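Local coordinates for protein methylocystis parvus OBBP MbnE (Methylocystis parvus OBBP, PDB 5ICQ) that probably binds methanobactin, a copper-chelating peptide, in the periplasm as the solute-binding component of a methanobactin import system, at residues Thr582-Pro587 against Glu603-Lys608; Phe53-Pro58 against Arg255-Phe260. All blocks are in the same frame, centred on the assembly; numbering follows the deposited sequence.

Contact 1 of 2, residues Thr582-Pro587 against Glu603-Lys608; sequences TDIVRP and ESWWRK
R586 and W605 form the close-packed end of this contact. CB of R586 sits over the centre of the indole face, 3.5 Å from the centroid of the five-membered ring of W605 and nearly on its normal. This is a CH-pi contact. The extended arginine chain then runs alongside the ring, pointing the same way. Its guanidinium plane is turned 44° from the indole, and NH1 continues to a salt bridge with E311 on strand 308-313. The benzo side of W605 meets I584, with CD1 of I584 3.6 Å from CE3 of W605. H580 and F598 add edge-to-face rings to W605. W606 carries the other side of the ribbon. CG2 of V585 lies over one face of the W606 indole, toward the rim, 3.4 Å from the centroid of the five-membered ring. CG of W606 lies between its own backbone N and carbonyl carbon (chi1 68°), which lays the indole along the segment 582-587, where CZ3 meets CD of P587 just past the strand. The backbones make a short two-stranded antiparallel ribbon close to the C terminus. V585 and W606 are its hydrogen-bonded pair: N of V585 donates to O of W606 and N of W606 to O of V585, each at 2.9 Å. I584 and R607 are the adjacent non-hydrogen-bonded pair, where CA of I584 also makes a CA-H...O contact to O of W606. Beyond this pair the contact opens toward solvent and K608 takes over. N of K608 donates to O of D583 at 2.8 Å, with an almost straight N-H...O angle of 173°. The lysine chain is bent at its third torsion, which brings NZ of K608 back to O of T582 at 2.9 Å. CD of K608 crosses CG1 of V585 at about a right angle. D583, R607 and K608 are all exposed here.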
# COMPACT_ATOMS: atom_id res chain seq x y z
N THR A 582 -8.04 26.95 -4.50
CA THR A 582 -7.60 27.23 -5.87
C THR A 582 -6.36 28.09 -5.91
O THR A 582 -5.83 28.35 -7.00
CB THR A 582 -8.72 27.92 -6.66
OG1 THR A 582 -9.21 29.04 -5.93
CG2 THR A 582 -9.84 26.95 -6.90
N ASP A 583 -5.86 28.52 -4.75
CA ASP A 583 -4.61 29.26 -4.67
C ASP A 583 -3.39 28.35 -4.78
O ASP A 583 -2.27 28.87 -4.90
CB ASP A 583 -4.55 30.05 -3.37
CG ASP A 583 -5.63 31.11 -3.29
OD1 ASP A 583 -6.13 31.52 -4.36
OD2 ASP A 583 -5.97 31.54 -2.16
N ILE A 584 -3.56 27.04 -4.70
CA ILE A 584 -2.45 26.13 -4.97
C ILE A 584 -2.77 25.33 -6.22
O ILE A 584 -3.94 25.05 -6.52
CB ILE A 584 -2.13 25.20 -3.77
CG1 ILE A 584 -3.34 24.35 -3.39
CG2 ILE A 584 -1.65 26.04 -2.59
CD1 ILE A 584 -2.99 23.22 -2.39
N VAL A 585 -1.73 24.98 -6.98
CA VAL A 585 -1.89 24.31 -8.26
C VAL A 585 -0.89 23.16 -8.36
O VAL A 585 0.08 23.08 -7.59
CB VAL A 585 -1.71 25.27 -9.45
CG1 VAL A 585 -2.84 26.29 -9.48
CG2 VAL A 585 -0.40 25.96 -9.34
N ARG A 586 -1.12 22.28 -9.32
CA ARG A 586 -0.30 21.10 -9.52
C ARG A 586 0.07 20.96 -10.99
O ARG A 586 -0.51 21.64 -11.84
CB ARG A 586 -1.06 19.85 -9.05
CG ARG A 586 -2.25 19.51 -9.90
CD ARG A 586 -2.73 18.13 -9.55
NE ARG A 586 -3.82 17.69 -10.42
CZ ARG A 586 -5.08 18.05 -10.27
NH1 ARG A 586 -5.43 18.87 -9.28
NH2 ARG A 586 -5.99 17.59 -11.11
N PRO A 587 1.05 20.11 -11.32
CA PRO A 587 1.42 19.95 -12.73
C PRO A 587 0.27 19.36 -13.54
O PRO A 587 -0.62 18.69 -13.00
CB PRO A 587 2.62 19.00 -12.69
CG PRO A 587 3.20 19.18 -11.31
CD PRO A 587 2.01 19.44 -10.42
N GLU A 603 4.45 17.54 -2.68
CA GLU A 603 5.77 17.98 -3.14
C GLU A 603 5.76 18.54 -4.56
O GLU A 603 6.62 19.36 -4.90
CB GLU A 603 6.78 16.83 -3.06
CG GLU A 603 6.34 15.56 -3.71
CD GLU A 603 5.85 14.55 -2.68
OE1 GLU A 603 5.10 14.94 -1.75
OE2 GLU A 603 6.25 13.36 -2.78
N SER A 604 4.83 18.12 -5.42
CA SER A 604 4.80 18.65 -6.79
C SER A 604 3.93 19.90 -6.95
O SER A 604 3.97 20.52 -8.02
CB SER A 604 4.34 17.58 -7.78
OG SER A 604 2.97 17.24 -7.57
N TRP A 605 3.17 20.29 -5.94
CA TRP A 605 2.28 21.44 -6.07
C TRP A 605 3.03 22.74 -5.77
O TRP A 605 4.19 22.74 -5.35
CB TRP A 605 1.09 21.31 -5.12
CG TRP A 605 0.12 20.19 -5.41
CD1 TRP A 605 0.42 18.87 -5.60
CD2 TRP A 605 -1.31 20.29 -5.45
NE1 TRP A 605 -0.74 18.14 -5.79
CE2 TRP A 605 -1.81 18.99 -5.70
CE3 TRP A 605 -2.21 21.35 -5.33
CZ2 TRP A 605 -3.18 18.72 -5.82
CZ3 TRP A 605 -3.58 21.08 -5.46
CH2 TRP A 605 -4.05 19.78 -5.69
N TRP A 606 2.35 23.86 -6.01
CA TRP A 606 2.96 25.15 -5.72
C TRP A 606 1.88 26.22 -5.57
O TRP A 606 0.71 26.00 -5.90
CB TRP A 606 3.97 25.55 -6.81
CG TRP A 606 3.41 25.87 -8.20
CD1 TRP A 606 3.04 27.10 -8.68
CD2 TRP A 606 3.21 24.94 -9.28
NE1 TRP A 606 2.62 26.99 -9.99
CE2 TRP A 606 2.71 25.67 -10.37
CE3 TRP A 606 3.39 23.55 -9.42
CZ2 TRP A 606 2.40 25.08 -11.59
CZ3 TRP A 606 3.09 22.96 -10.63
CH2 TRP A 606 2.59 23.72 -11.71
N ARG A 607 2.29 27.37 -5.04
CA ARG A 607 1.38 28.49 -4.84
C ARG A 607 1.21 29.28 -6.14
O ARG A 607 2.20 29.66 -6.77
CB ARG A 607 1.90 29.40 -3.73
CG ARG A 607 1.01 30.61 -3.43
CD ARG A 607 1.72 31.63 -2.54
NE ARG A 607 2.91 32.18 -3.16
CZ ARG A 607 3.75 33.03 -2.57
NH1 ARG A 607 3.51 33.44 -1.33
NH2 ARG A 607 4.81 33.48 -3.22
N LYS A 608 -0.03 29.52 -6.53
CA LYS A 608 -0.28 30.23 -7.78
C LYS A 608 0.13 31.69 -7.64
O LYS A 608 -0.06 32.31 -6.59
CB LYS A 608 -1.76 30.12 -8.14
CG LYS A 608 -2.09 30.54 -9.55
CD LYS A 608 -3.42 29.95 -9.99
CE LYS A 608 -4.54 30.39 -9.08
NZ LYS A 608 -5.84 29.78 -9.50
O HOH W 1 -1.65 31.98 -4.65

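Contact 2 of 2, residues Phe53-Pro58 against Arg255-Phe260; sequences FPYADP and RGFYNF
The ring of F257 has A56 over one face and the rings of F53 and Y55 at its edge. CB of A56 lies off-centre toward the rim, 3.9 Å from the centroid of the F257 ring and 20° off the normal, a CH-pi contact. F257 turns its edge toward the face of Y55. This is an offset edge-to-face pair, with centroids 5.6 Å apart and planes at 62°. The closest atoms of the pair are CZ of F257 and CE2 of Y55, at 3.6 Å. F53 comes to the edge of F257 through CD2, 3.9 Å from CE2 of F257. Y55 CG lies between its backbone N and carbonyl carbon (chi1 57°), which sets the phenol beside the edge of F257. Its OH bonds to N of Q104. The three aromatic residues and A56 are all buried.

F53 to A56 form a type I beta turn, closed by the bond from N of A56 to O of F53. The turn lies in the loop before strand 65-71. It packs on the loop before strand 262-268, and those two strands are parallel neighbours in one sheet. No direct hydrogen bond joins the two segments, but two waters do so. One takes the N-H of F53 and donates to O of R255. The other takes the N-H of D57 and donates to O of G256, which also accepts from ND2 of N259 at 3.1 Å. G256 has a positive phi and no side chain, and it fits close against A56, D57 and P58. CA of G256 is 3.6 Å from O of D57.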
# COMPACT_ATOMS: atom_id res chain seq x y z
N PHE A 53 11.55 14.58 -13.40
CA PHE A 53 10.51 13.56 -13.45
C PHE A 53 9.30 14.10 -14.21
O PHE A 53 8.96 15.27 -14.07
CB PHE A 53 10.08 13.15 -12.03
CG PHE A 53 11.06 12.24 -11.32
CD1 PHE A 53 12.18 11.74 -11.97
CD2 PHE A 53 10.82 11.86 -10.01
CE1 PHE A 53 13.07 10.89 -11.31
CE2 PHE A 53 11.71 11.00 -9.33
CZ PHE A 53 12.82 10.51 -9.98
N PRO A 54 8.62 13.27 -15.01
CA PRO A 54 7.58 13.80 -15.91
C PRO A 54 6.36 14.36 -15.19
O PRO A 54 5.61 15.13 -15.81
CB PRO A 54 7.22 12.61 -16.80
CG PRO A 54 7.68 11.41 -16.05
CD PRO A 54 8.89 11.84 -15.26
N TYR A 55 6.12 14.02 -13.92
CA TYR A 55 5.02 14.59 -13.16
C TYR A 55 5.45 15.77 -12.30
O TYR A 55 4.69 16.20 -11.42
CB TYR A 55 4.34 13.52 -12.29
CG TYR A 55 5.27 12.82 -11.31
CD1 TYR A 55 6.11 11.80 -11.74
CD2 TYR A 55 5.29 13.17 -9.96
CE1 TYR A 55 6.95 11.15 -10.85
CE2 TYR A 55 6.13 12.51 -9.07
CZ TYR A 55 6.96 11.51 -9.53
OH TYR A 55 7.80 10.85 -8.67
N ALA A 56 6.66 16.27 -12.48
CA ALA A 56 7.07 17.53 -11.87
C ALA A 56 7.02 18.61 -12.94
O ALA A 56 7.21 18.33 -14.13
CB ALA A 56 8.48 17.43 -11.28
N ASP A 57 6.75 19.84 -12.52
CA ASP A 57 6.79 20.97 -13.45
C ASP A 57 7.95 21.88 -13.08
O ASP A 57 7.89 22.57 -12.05
CB ASP A 57 5.46 21.74 -13.42
CG ASP A 57 5.37 22.77 -14.55
OD1 ASP A 57 6.42 23.25 -15.03
OD2 ASP A 57 4.24 23.09 -14.95
N PRO A 58 9.01 21.93 -13.88
CA PRO A 58 10.14 22.81 -13.54
C PRO A 58 9.77 24.29 -13.50
O PRO A 58 10.50 25.07 -12.89
CB PRO A 58 11.17 22.51 -14.63
CG PRO A 58 10.42 21.84 -15.73
CD PRO A 58 9.27 21.13 -15.09
N ARG A 255 14.12 18.37 -9.39
CA ARG A 255 13.71 19.60 -10.06
C ARG A 255 12.20 19.65 -10.20
O ARG A 255 11.58 18.68 -10.64
CB ARG A 255 14.34 19.71 -11.45
CG ARG A 255 15.84 19.96 -11.42
CD ARG A 255 16.43 19.85 -12.82
NE ARG A 255 17.89 19.93 -12.79
CZ ARG A 255 18.69 19.34 -13.67
NH1 ARG A 255 18.17 18.61 -14.66
NH2 ARG A 255 20.01 19.47 -13.56
N GLY A 256 11.61 20.79 -9.84
CA GLY A 256 10.17 20.94 -9.87
C GLY A 256 9.47 20.55 -8.59
O GLY A 256 8.27 20.81 -8.46
N PHE A 257 10.17 19.94 -7.65
CA PHE A 257 9.58 19.54 -6.37
C PHE A 257 9.98 20.54 -5.30
O PHE A 257 10.95 21.28 -5.45
CB PHE A 257 10.05 18.14 -5.97
CG PHE A 257 9.56 17.04 -6.87
CD1 PHE A 257 8.21 16.71 -6.91
CD2 PHE A 257 10.45 16.34 -7.69
CE1 PHE A 257 7.76 15.69 -7.74
CE2 PHE A 257 10.00 15.31 -8.51
CZ PHE A 257 8.65 14.99 -8.54
N TYR A 258 9.20 20.56 -4.21
CA TYR A 258 9.51 21.33 -3.01
C TYR A 258 9.48 22.83 -3.29
O TYR A 258 10.47 23.55 -3.20
CB TYR A 258 10.86 20.92 -2.41
CG TYR A 258 11.09 19.44 -2.45
CD1 TYR A 258 10.26 18.57 -1.75
CD2 TYR A 258 12.15 18.92 -3.18
CE1 TYR A 258 10.50 17.21 -1.77
CE2 TYR A 258 12.38 17.57 -3.21
CZ TYR A 258 11.57 16.72 -2.52
OH TYR A 258 11.83 15.37 -2.57
N ASN A 259 8.28 23.30 -3.60
CA ASN A 259 8.09 24.67 -4.06
C ASN A 259 7.66 25.62 -2.97
O ASN A 259 8.04 26.80 -3.00
CB ASN A 259 7.09 24.66 -5.20
CG ASN A 259 7.54 23.73 -6.31
OD1 ASN A 259 8.66 23.88 -6.80
ND2 ASN A 259 6.73 22.72 -6.63
N PHE A 260 6.89 25.14 -1.99
CA PHE A 260 6.49 25.99 -0.88
C PHE A 260 7.70 26.33 -0.03
O PHE A 260 8.60 25.51 0.16
CB PHE A 260 5.43 25.28 -0.03
CG PHE A 260 4.20 24.92 -0.80
CD1 PHE A 260 3.28 25.90 -1.14
CD2 PHE A 260 3.96 23.60 -1.19
CE1 PHE A 260 2.14 25.58 -1.86
CE2 PHE A 260 2.83 23.28 -1.91
CZ PHE A 260 1.91 24.27 -2.25
O HOH W 2 12.17 16.03 -11.02
O HOH W 3 5.93 20.27 -9.84

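How the contacts relate
From the N terminus, the chain first passes through 53-58, in the loop before strand 65-71. Contact 2 closes a long loop when 255-260 returns to it across 196 intervening residues. The chain then passes strand 262-268 and the rest of the fold before contact 1 closes a short loop of 15 residues between 582-587 and 603-608. The two loops follow in series, neither nested nor crossed. The centres of contacts 1 and 2 lie about 10 Å apart. The final segment, 603-608, meets 255-260 through probable hydrogen bonds from N259 to O of W605 and from N of Y258 to O of E603. P587 also packs on O of Y55. The C-terminal ribbon thus joins the loops leading into strands 65-71 and 262-268.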